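Ferritin like protein (Caulobacter vibrioides, PDB 3HL1) is of unknown precise function but has a ferritin-like fold and probably binds metal. Local coordinates at residues Y12-L23 against I64-S75; P77-P85 against T101-P109. One frame throughout, in Å; residues are numbered along the deposited sequence.

Contact 1 of 2, residues Y12-L23 against I64-S75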
loop_
_atom_site.group_PDB
_atom_site.type_symbol
_atom_site.label_atom_id
_atom_site.label_comp_id
_atom_site.label_asym_id
_atom_site.label_seq_id
_atom_site.Cartn_x
_atom_site.Cartn_y
_atom_site.Cartn_z
ATOM N N TYR A 12 -0.190 -17.074 -6.884
ATOM C CA TYR A 12 0.995 -16.211 -7.083
ATOM C C TYR A 12 0.651 -14.838 -7.703
ATOM O O TYR A 12 1.139 -13.768 -7.254
ATOM C CB TYR A 12 2.041 -16.971 -7.929
ATOM C CG TYR A 12 2.792 -18.097 -7.211
ATOM C CD1 TYR A 12 2.515 -18.474 -5.880
ATOM C CD2 TYR A 12 3.768 -18.798 -7.878
ATOM C CE1 TYR A 12 3.237 -19.503 -5.244
ATOM C CE2 TYR A 12 4.474 -19.767 -7.274
ATOM C CZ TYR A 12 4.233 -20.138 -5.973
ATOM O OH TYR A 12 5.006 -21.156 -5.459
ATOM N N GLN A 13 -0.213 -14.863 -8.726
ATOM C CA GLN A 13 -0.691 -13.631 -9.327
ATOM C C GLN A 13 -1.412 -12.742 -8.311
ATOM O O GLN A 13 -1.231 -11.529 -8.298
ATOM C CB GLN A 13 -1.635 -13.951 -10.473
ATOM C CG GLN A 13 -0.924 -14.318 -11.704
ATOM C CD GLN A 13 -1.856 -14.445 -12.914
ATOM O OE1 GLN A 13 -2.463 -15.475 -13.149
ATOM N NE2 GLN A 13 -1.919 -13.406 -13.680
ATOM N N HIS A 14 -2.178 -13.361 -7.416
ATOM C CA HIS A 14 -2.862 -12.593 -6.367
ATOM C C HIS A 14 -1.902 -12.043 -5.298
ATOM O O HIS A 14 -2.143 -10.978 -4.764
ATOM C CB HIS A 14 -3.996 -13.363 -5.744
ATOM C CG HIS A 14 -5.236 -13.423 -6.594
ATOM N ND1 HIS A 14 -5.346 -14.251 -7.688
ATOM C CD2 HIS A 14 -6.393 -12.718 -6.548
ATOM C CE1 HIS A 14 -6.532 -14.080 -8.261
ATOM N NE2 HIS A 14 -7.178 -13.136 -7.604
ATOM N N PHE A 15 -0.866 -12.789 -4.924
ATOM C CA PHE A 15 0.174 -12.250 -4.076
ATOM C C PHE A 15 0.800 -10.979 -4.687
ATOM O O PHE A 15 0.997 -9.940 -3.984
ATOM C CB PHE A 15 1.300 -13.267 -3.819
ATOM C CG PHE A 15 0.930 -14.416 -2.915
ATOM C CD1 PHE A 15 0.170 -14.216 -1.733
ATOM C CD2 PHE A 15 1.385 -15.660 -3.179
ATOM C CE1 PHE A 15 -0.122 -15.273 -0.879
ATOM C CE2 PHE A 15 1.101 -16.726 -2.338
ATOM C CZ PHE A 15 0.332 -16.534 -1.185
ATOM N N GLN A 16 1.173 -11.079 -5.945
ATOM C CA GLN A 16 1.757 -9.938 -6.686
ATOM C C GLN A 16 0.794 -8.775 -6.741
ATOM O O GLN A 16 1.211 -7.632 -6.536
ATOM C CB GLN A 16 2.139 -10.314 -8.107
ATOM C CG GLN A 16 2.936 -9.221 -8.854
ATOM C CD GLN A 16 4.189 -8.878 -8.137
ATOM O OE1 GLN A 16 4.979 -9.766 -7.815
ATOM N NE2 GLN A 16 4.372 -7.616 -7.838
ATOM N N GLY A 17 -0.497 -9.068 -6.925
ATOM C CA GLY A 17 -1.495 -8.040 -6.950
ATOM C C GLY A 17 -1.657 -7.321 -5.628
ATOM O O GLY A 17 -1.828 -6.086 -5.610
ATOM N N ALA A 18 -1.612 -8.077 -4.549
ATOM C CA ALA A 18 -1.749 -7.526 -3.205
ATOM C C ALA A 18 -0.556 -6.654 -2.928
ATOM O O ALA A 18 -0.712 -5.545 -2.427
ATOM C CB ALA A 18 -1.926 -8.649 -2.141
ATOM N N ILE A 19 0.664 -7.106 -3.266
ATOM C CA ILE A 19 1.817 -6.260 -3.007
ATOM C C ILE A 19 1.797 -5.000 -3.881
ATOM O O ILE A 19 2.166 -3.933 -3.409
ATOM C CB ILE A 19 3.155 -7.041 -3.029
ATOM C CG1 ILE A 19 4.084 -6.443 -1.928
ATOM C CG2 ILE A 19 3.705 -6.971 -4.360
ATOM C CD1 ILE A 19 5.248 -7.237 -1.585
ATOM N N ASP A 20 1.328 -5.114 -5.127
ATOM C CA ASP A 20 1.244 -3.939 -6.027
ATOM C C ASP A 20 0.292 -2.894 -5.457
ATOM O O ASP A 20 0.564 -1.690 -5.507
ATOM C CB ASP A 20 0.770 -4.330 -7.407
ATOM C CG ASP A 20 1.823 -5.103 -8.218
ATOM O OD1 ASP A 20 2.962 -5.230 -7.804
ATOM O OD2 ASP A 20 1.377 -5.633 -9.236
ATOM N N LEU A 21 -0.807 -3.356 -4.865
ATOM C CA LEU A 21 -1.793 -2.433 -4.313
ATOM C C LEU A 21 -1.225 -1.777 -3.084
ATOM O O LEU A 21 -1.279 -0.543 -2.940
ATOM C CB LEU A 21 -3.114 -3.147 -3.994
ATOM C CG LEU A 21 -4.238 -2.284 -3.329
ATOM C CD1 LEU A 21 -4.571 -0.992 -4.045
ATOM C CD2 LEU A 21 -5.487 -3.100 -3.253
ATOM N N GLU A 22 -0.594 -2.559 -2.198
ATOM C CA GLU A 22 0.001 -1.954 -0.971
ATOM C C GLU A 22 1.052 -0.908 -1.370
ATOM O O GLU A 22 1.119 0.181 -0.823
ATOM C CB GLU A 22 0.646 -3.015 -0.024
ATOM C CG GLU A 22 -0.346 -4.067 0.492
ATOM C CD GLU A 22 -1.384 -3.567 1.519
ATOM O OE1 GLU A 22 -1.132 -2.525 2.151
ATOM O OE2 GLU A 22 -2.395 -4.304 1.733
ATOM N N LEU A 23 1.905 -1.266 -2.315
ATOM C CA LEU A 23 2.952 -0.352 -2.784
ATOM C C LEU A 23 2.348 0.925 -3.397
ATOM O O LEU A 23 2.839 2.058 -3.163
ATOM C CB LEU A 23 3.820 -1.050 -3.847
ATOM C CG LEU A 23 5.015 -0.177 -4.325
ATOM C CD1 LEU A 23 5.901 0.223 -3.145
ATOM C CD2 LEU A 23 5.857 -0.835 -5.384
ATOM N N ILE A 64 4.344 -13.877 3.338
ATOM C CA ILE A 64 3.328 -14.881 3.030
ATOM C C ILE A 64 3.627 -15.514 1.655
ATOM O O ILE A 64 3.619 -16.722 1.498
ATOM C CB ILE A 64 1.897 -14.268 2.999
ATOM C CG1 ILE A 64 1.494 -13.723 4.386
ATOM C CG2 ILE A 64 0.860 -15.344 2.523
ATOM C CD1 ILE A 64 0.257 -12.846 4.325
ATOM N N ALA A 65 3.827 -14.674 0.643
ATOM C CA ALA A 65 4.088 -15.146 -0.721
ATOM C C ALA A 65 5.320 -16.047 -0.715
ATOM O O ALA A 65 5.326 -17.106 -1.346
ATOM C CB ALA A 65 4.275 -13.957 -1.688
ATOM N N ASN A 66 6.390 -15.599 -0.076
ATOM C CA ASN A 66 7.606 -16.385 -0.028
ATOM C C ASN A 66 7.447 -17.750 0.647
ATOM O O ASN A 66 8.069 -18.751 0.207
ATOM C CB ASN A 66 8.806 -15.613 0.567
ATOM C CG ASN A 66 9.531 -14.819 -0.459
ATOM O OD1 ASN A 66 10.114 -15.372 -1.406
ATOM N ND2 ASN A 66 9.451 -13.501 -0.340
ATOM N N ALA A 67 6.660 -17.804 1.704
ATOM C CA ALA A 67 6.338 -19.074 2.357
ATOM C C ALA A 67 5.681 -20.062 1.375
ATOM O O ALA A 67 5.942 -21.267 1.472
ATOM C CB ALA A 67 5.424 -18.874 3.523
ATOM N N TYR A 68 4.860 -19.555 0.432
ATOM C CA TYR A 68 4.248 -20.369 -0.614
ATOM C C TYR A 68 5.145 -20.581 -1.859
ATOM O O TYR A 68 4.722 -21.210 -2.822
ATOM C CB TYR A 68 2.914 -19.770 -1.056
ATOM C CG TYR A 68 1.793 -20.023 -0.096
ATOM C CD1 TYR A 68 1.665 -19.287 1.087
ATOM C CD2 TYR A 68 0.835 -21.008 -0.358
ATOM C CE1 TYR A 68 0.611 -19.503 1.961
ATOM C CE2 TYR A 68 -0.219 -21.244 0.542
ATOM C CZ TYR A 68 -0.321 -20.478 1.686
ATOM O OH TYR A 68 -1.346 -20.717 2.586
ATOM N N GLY A 69 6.344 -20.026 -1.837
ATOM C CA GLY A 69 7.344 -20.201 -2.868
ATOM C C GLY A 69 7.476 -19.101 -3.918
ATOM O O GLY A 69 8.167 -19.281 -4.927
ATOM N N TYR A 70 6.785 -17.982 -3.726
ATOM C CA TYR A 70 6.823 -16.871 -4.661
ATOM C C TYR A 70 7.493 -15.630 -4.066
ATOM O O TYR A 70 7.017 -15.063 -3.119
ATOM C CB TYR A 70 5.404 -16.492 -5.086
ATOM C CG TYR A 70 5.289 -15.362 -6.073
ATOM C CD1 TYR A 70 5.547 -15.567 -7.429
ATOM C CD2 TYR A 70 4.926 -14.100 -5.661
ATOM C CE1 TYR A 70 5.439 -14.538 -8.356
ATOM C CE2 TYR A 70 4.790 -13.048 -6.573
ATOM C CZ TYR A 70 5.074 -13.261 -7.908
ATOM O OH TYR A 70 4.997 -12.232 -8.832
ATOM N N SER A 71 8.556 -15.163 -4.683
ATOM C CA SER A 71 9.176 -13.879 -4.308
ATOM C C SER A 71 8.552 -12.776 -5.166
ATOM O O SER A 71 8.691 -12.782 -6.375
ATOM C CB SER A 71 10.694 -13.909 -4.535
ATOM O OG SER A 71 11.347 -14.852 -3.734
ATOM N N PRO A 72 7.814 -11.845 -4.548
ATOM C CA PRO A 72 7.263 -10.757 -5.377
ATOM C C PRO A 72 8.331 -9.772 -5.898
ATOM O O PRO A 72 9.432 -9.617 -5.327
ATOM C CB PRO A 72 6.335 -10.003 -4.429
ATOM C CG PRO A 72 6.240 -10.813 -3.186
ATOM C CD PRO A 72 7.429 -11.709 -3.129
ATOM N N THR A 73 7.970 -9.063 -6.932
ATOM C CA THR A 73 8.867 -8.050 -7.489
ATOM C C THR A 73 8.119 -6.752 -7.545
ATOM O O THR A 73 6.928 -6.706 -7.783
ATOM C CB THR A 73 9.289 -8.432 -8.918
ATOM O OG1 THR A 73 8.092 -8.682 -9.654
ATOM C CG2 THR A 73 10.003 -9.658 -8.913
ATOM N N LEU A 74 8.803 -5.663 -7.296
ATOM C CA LEU A 74 8.170 -4.378 -7.273
ATOM C C LEU A 74 8.640 -3.502 -8.398
ATOM O O LEU A 74 9.828 -3.448 -8.704
ATOM C CB LEU A 74 8.499 -3.655 -5.985
ATOM C CG LEU A 74 7.976 -4.253 -4.680
ATOM C CD1 LEU A 74 8.560 -3.319 -3.569
ATOM C CD2 LEU A 74 6.514 -4.380 -4.587
ATOM N N SER A 75 7.721 -2.767 -8.977
ATOM C CA SER A 75 8.079 -1.743 -9.944
ATOM C C SER A 75 7.332 -0.472 -9.599
ATOM O O SER A 75 6.389 -0.496 -8.821
ATOM C CB SER A 75 7.831 -2.226 -11.368
ATOM O OG SER A 75 6.572 -2.733 -11.521
HETATM O O HOH W 1 4.984 -3.586 -8.094
#
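In the ferritin-like helical bundle, the Schellman motif that ends helix 42-67 is held by Y12 and F15 of helix 8-35, and Q16 holds the chain that follows. Y12 OH donates a hydrogen bond to Y68 O (2.7 Å), tilted 22° from the carbonyl plane, just before G69 turns the chain with positive phi. Over one face of the Y12 ring sits Y70 CB, 3.6 Å from the ring centroid in a CH-pi contact, and the two tyrosines slide past each other in opposite directions. F15 is laid flat against the last helical turn: A65 CA lies over the centre of its ring, while CE1 meets I64 CG2 and CE2 meets Y68 CB.

Beyond the motif the chain runs on beside helix 8-35 as an extended loop, read by the amide of Q16. With CG anti to the backbone N (chi1 -172°) and the chain bent at chi2, its OE1 accepts in the carbonyl plane from Y70 OH at 2.7 Å and from T73 N at 3.2 Å. NE2 donates to T73 O at 2.7 Å and to D20 OD1 at 2.8 Å, so four bonds fix the rotation of the amide. Water 1 links D20 OD1 to S75 N. Next to this polar row, L74 CD2 packs on I19 CG2 and on L23 CD2, and L277 of helix 261-283 touches both leucines.

Contact 2 of 2, residues P77-P85 against T101-P109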
loop_
_atom_site.group_PDB
_atom_site.type_symbol
_atom_site.label_atom_id
_atom_site.label_comp_id
_atom_site.label_asym_id
_atom_site.label_seq_id
_atom_site.Cartn_x
_atom_site.Cartn_y
_atom_site.Cartn_z
ATOM N N PRO A 77 4.766 2.342 -9.273
ATOM C CA PRO A 77 3.352 2.459 -9.547
ATOM C C PRO A 77 3.077 3.683 -10.435
ATOM O O PRO A 77 3.905 4.638 -10.485
ATOM C CB PRO A 77 2.752 2.654 -8.148
ATOM C CG PRO A 77 3.831 2.428 -7.188
ATOM C CD PRO A 77 5.070 2.766 -7.883
ATOM N N GLU A 78 1.891 3.692 -11.016
ATOM C CA GLU A 78 1.407 4.779 -11.818
ATOM C C GLU A 78 0.166 5.373 -11.199
ATOM O O GLU A 78 -0.623 4.652 -10.558
ATOM C CB GLU A 78 1.117 4.308 -13.216
ATOM C CG GLU A 78 2.420 4.100 -13.967
ATOM C CD GLU A 78 2.206 3.759 -15.427
ATOM O OE1 GLU A 78 1.913 2.604 -15.724
ATOM O OE2 GLU A 78 2.342 4.662 -16.266
ATOM N N TYR A 79 0.002 6.668 -11.464
ATOM C CA TYR A 79 -0.998 7.523 -10.814
ATOM C C TYR A 79 -1.699 8.301 -11.866
ATOM O O TYR A 79 -1.333 9.474 -12.158
ATOM C CB TYR A 79 -0.312 8.389 -9.769
ATOM C CG TYR A 79 0.298 7.552 -8.703
ATOM C CD1 TYR A 79 -0.461 6.986 -7.712
ATOM C CD2 TYR A 79 1.673 7.322 -8.681
ATOM C CE1 TYR A 79 0.121 6.195 -6.735
ATOM C CE2 TYR A 79 2.268 6.500 -7.738
ATOM C CZ TYR A 79 1.478 5.926 -6.770
ATOM O OH TYR A 79 1.997 5.129 -5.796
ATOM N N VAL A 80 -2.746 7.678 -12.429
ATOM C CA VAL A 80 -3.382 8.220 -13.622
ATOM C C VAL A 80 -4.872 8.064 -13.512
ATOM O O VAL A 80 -5.345 6.997 -13.135
ATOM C CB VAL A 80 -2.888 7.508 -14.914
ATOM C CG1 VAL A 80 -3.661 8.007 -16.211
ATOM C CG2 VAL A 80 -1.366 7.664 -15.126
ATOM N N GLY A 81 -5.614 9.111 -13.855
ATOM C CA GLY A 81 -7.068 9.004 -13.863
ATOM C C GLY A 81 -7.618 8.651 -12.482
ATOM O O GLY A 81 -7.299 9.318 -11.458
ATOM N N THR A 82 -8.465 7.636 -12.451
ATOM C CA THR A 82 -9.050 7.128 -11.200
ATOM C C THR A 82 -8.732 5.624 -11.010
ATOM O O THR A 82 -9.427 4.913 -10.297
ATOM C CB THR A 82 -10.586 7.345 -11.194
ATOM O OG1 THR A 82 -11.156 6.770 -12.384
ATOM C CG2 THR A 82 -10.932 8.834 -11.148
ATOM N N ALA A 83 -7.662 5.153 -11.645
ATOM C CA ALA A 83 -7.283 3.749 -11.579
ATOM C C ALA A 83 -6.483 3.396 -10.300
ATOM O O ALA A 83 -5.344 3.840 -10.119
ATOM C CB ALA A 83 -6.494 3.379 -12.833
ATOM N N VAL A 84 -7.122 2.606 -9.422
ATOM C CA VAL A 84 -6.532 2.028 -8.226
ATOM C C VAL A 84 -6.300 0.537 -8.519
ATOM O O VAL A 84 -7.227 -0.150 -8.954
ATOM C CB VAL A 84 -7.474 2.220 -7.001
ATOM C CG1 VAL A 84 -6.876 1.563 -5.725
ATOM C CG2 VAL A 84 -7.728 3.716 -6.761
ATOM N N PRO A 85 -5.073 0.029 -8.317
ATOM C CA PRO A 85 -4.818 -1.396 -8.635
ATOM C C PRO A 85 -5.798 -2.374 -7.984
ATOM O O PRO A 85 -5.922 -2.411 -6.767
ATOM C CB PRO A 85 -3.373 -1.626 -8.145
ATOM C CG PRO A 85 -2.729 -0.216 -8.256
ATOM C CD PRO A 85 -3.852 0.730 -7.888
ATOM N N THR A 101 -16.435 11.981 -3.111
ATOM C CA THR A 101 -16.210 12.642 -4.385
ATOM C C THR A 101 -16.035 14.149 -4.132
ATOM O O THR A 101 -16.707 14.722 -3.254
ATOM C CB THR A 101 -17.372 12.376 -5.354
ATOM O OG1 THR A 101 -17.250 13.221 -6.480
ATOM C CG2 THR A 101 -18.680 12.691 -4.728
ATOM N N PRO A 102 -15.100 14.797 -4.843
ATOM C CA PRO A 102 -14.235 14.299 -5.877
ATOM C C PRO A 102 -13.124 13.357 -5.358
ATOM O O PRO A 102 -12.813 13.385 -4.170
ATOM C CB PRO A 102 -13.624 15.578 -6.445
ATOM C CG PRO A 102 -13.548 16.482 -5.267
ATOM C CD PRO A 102 -14.823 16.224 -4.540
ATOM N N TYR A 103 -12.557 12.579 -6.264
ATOM C CA TYR A 103 -11.449 11.669 -5.948
ATOM C C TYR A 103 -10.559 11.456 -7.203
ATOM O O TYR A 103 -10.988 11.775 -8.317
ATOM C CB TYR A 103 -12.041 10.378 -5.405
ATOM C CG TYR A 103 -12.442 9.347 -6.453
ATOM C CD1 TYR A 103 -13.668 9.381 -7.118
ATOM C CD2 TYR A 103 -11.581 8.316 -6.734
ATOM C CE1 TYR A 103 -13.988 8.401 -8.070
ATOM C CE2 TYR A 103 -11.875 7.377 -7.657
ATOM C CZ TYR A 103 -13.063 7.398 -8.314
ATOM O OH TYR A 103 -13.243 6.354 -9.195
ATOM N N SER A 104 -9.312 10.992 -7.024
ATOM C CA SER A 104 -8.387 10.858 -8.146
ATOM C C SER A 104 -7.242 9.961 -7.804
ATOM O O SER A 104 -6.762 10.016 -6.660
ATOM C CB SER A 104 -7.870 12.267 -8.507
ATOM O OG SER A 104 -6.935 12.210 -9.555
ATOM N N ALA A 105 -6.753 9.169 -8.785
ATOM C CA ALA A 105 -5.550 8.391 -8.604
ATOM C C ALA A 105 -4.295 9.245 -8.841
ATOM O O ALA A 105 -3.183 8.777 -8.631
ATOM C CB ALA A 105 -5.536 7.148 -9.505
ATOM N N GLU A 106 -4.465 10.500 -9.250
ATOM C CA GLU A 106 -3.346 11.389 -9.449
ATOM C C GLU A 106 -2.847 11.876 -8.142
ATOM O O GLU A 106 -3.616 12.135 -7.220
ATOM C CB GLU A 106 -3.721 12.583 -10.308
ATOM C CG GLU A 106 -4.194 12.201 -11.689
ATOM C CD GLU A 106 -4.533 13.463 -12.496
ATOM O OE1 GLU A 106 -3.998 14.548 -12.231
ATOM O OE2 GLU A 106 -5.344 13.362 -13.396
ATOM N N LEU A 107 -1.535 12.034 -8.071
ATOM C CA LEU A 107 -0.885 12.486 -6.859
ATOM C C LEU A 107 -1.181 13.976 -6.586
ATOM O O LEU A 107 -1.304 14.732 -7.529
ATOM C CB LEU A 107 0.619 12.277 -7.036
ATOM C CG LEU A 107 1.064 10.832 -7.205
ATOM C CD1 LEU A 107 2.600 10.783 -7.440
ATOM C CD2 LEU A 107 0.719 9.949 -6.021
ATOM N N GLY A 108 -1.265 14.371 -5.300
ATOM C CA GLY A 108 -1.539 15.735 -4.914
ATOM C C GLY A 108 -1.357 15.941 -3.417
ATOM O O GLY A 108 -0.884 15.025 -2.719
ATOM N N PRO A 109 -1.691 17.156 -2.921
ATOM C CA PRO A 109 -1.469 17.506 -1.544
ATOM C C PRO A 109 -2.627 17.030 -0.675
ATOM O O PRO A 109 -3.520 16.313 -1.162
ATOM C CB PRO A 109 -1.392 19.039 -1.588
ATOM C CG PRO A 109 -2.346 19.398 -2.648
ATOM C CD PRO A 109 -2.242 18.288 -3.682
HETATM O O HOH W 2 -0.212 11.563 -10.694
HETATM O O HOH W 3 -4.630 11.440 -14.862
HETATM O O HOH W 4 -8.357 12.475 -11.949
HETATM O O HOH W 5 -11.822 4.065 -9.248
#
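A type II' beta turn from V80 to A83 meets an ST turn at S104 in the long connection between helices 42-67 and 112-121 of the ferritin-like fold. A direct backbone hydrogen bond runs from A105 N to G81 O, 2.7 Å long and bent to 151° at the hydrogen. In the ST turn, S104 OG stands anti to its own N and accepts from E106 N at 3.0 Å. The methyl of A105 points into the beta turn, with CB 3.4 Å from A83 O and close to G81 O.

Y79 and L107 form the apolar side. Y79 turns CG anti to its carbonyl carbon, which carries the ring toward L107, and L107 CD2 comes down over the centre of one face, 3.6 Å from the centroid and 14° off the normal. A105 O lies at the edge of the same ring, in its plane; this carbonyl is buried by the contact and has no polar partner in the model. The far end of Y79 is held from helix 8-35, where its OH bonds to W24 O and its ring meets that of W24.

At the other flank, Y103 carries CG between N and the carbonyl carbon (chi1 86°), which brings its ring across T82 at about a right angle. T82 CG2 rests over the ring face in a CH-pi contact, and T82 CB touches Y103 OH at 3.5 Å. T117 and L120 of helix 112-121 pack on this tyrosine too.

Waters complete the join. Water 2 donates to Y79 O and accepts from L107 N; water 3 accepts from G81 N and donates to E106 OE2, at the end of an extended side chain. Water 5, in the plane of the Y103 ring at its edge, lies 2.7 Å from Y103 OH and donates to T82 O.

Overall arrangement
From the N terminus, helix 8-35 supplies the first segment of contact 1; the chain then turns into helix 42-67, and contact 1 closes this largely helical excursion by laying the end of that helix and the following loop along helix 8-35. Just beyond S75 the same loop opens contact 2, which closes a short irregular excursion of 15 residues before helix 112-121. The contacts follow in series and neither nest nor cross. Their centres are about 22 Å apart, yet they meet: L21 packs on V84 and P85, and L23 on P77. Helix 8-35 is thus the common element: contact 1 packs the end of helix 42-67 on it, and the connection of contact 2 lies against L21 and L23.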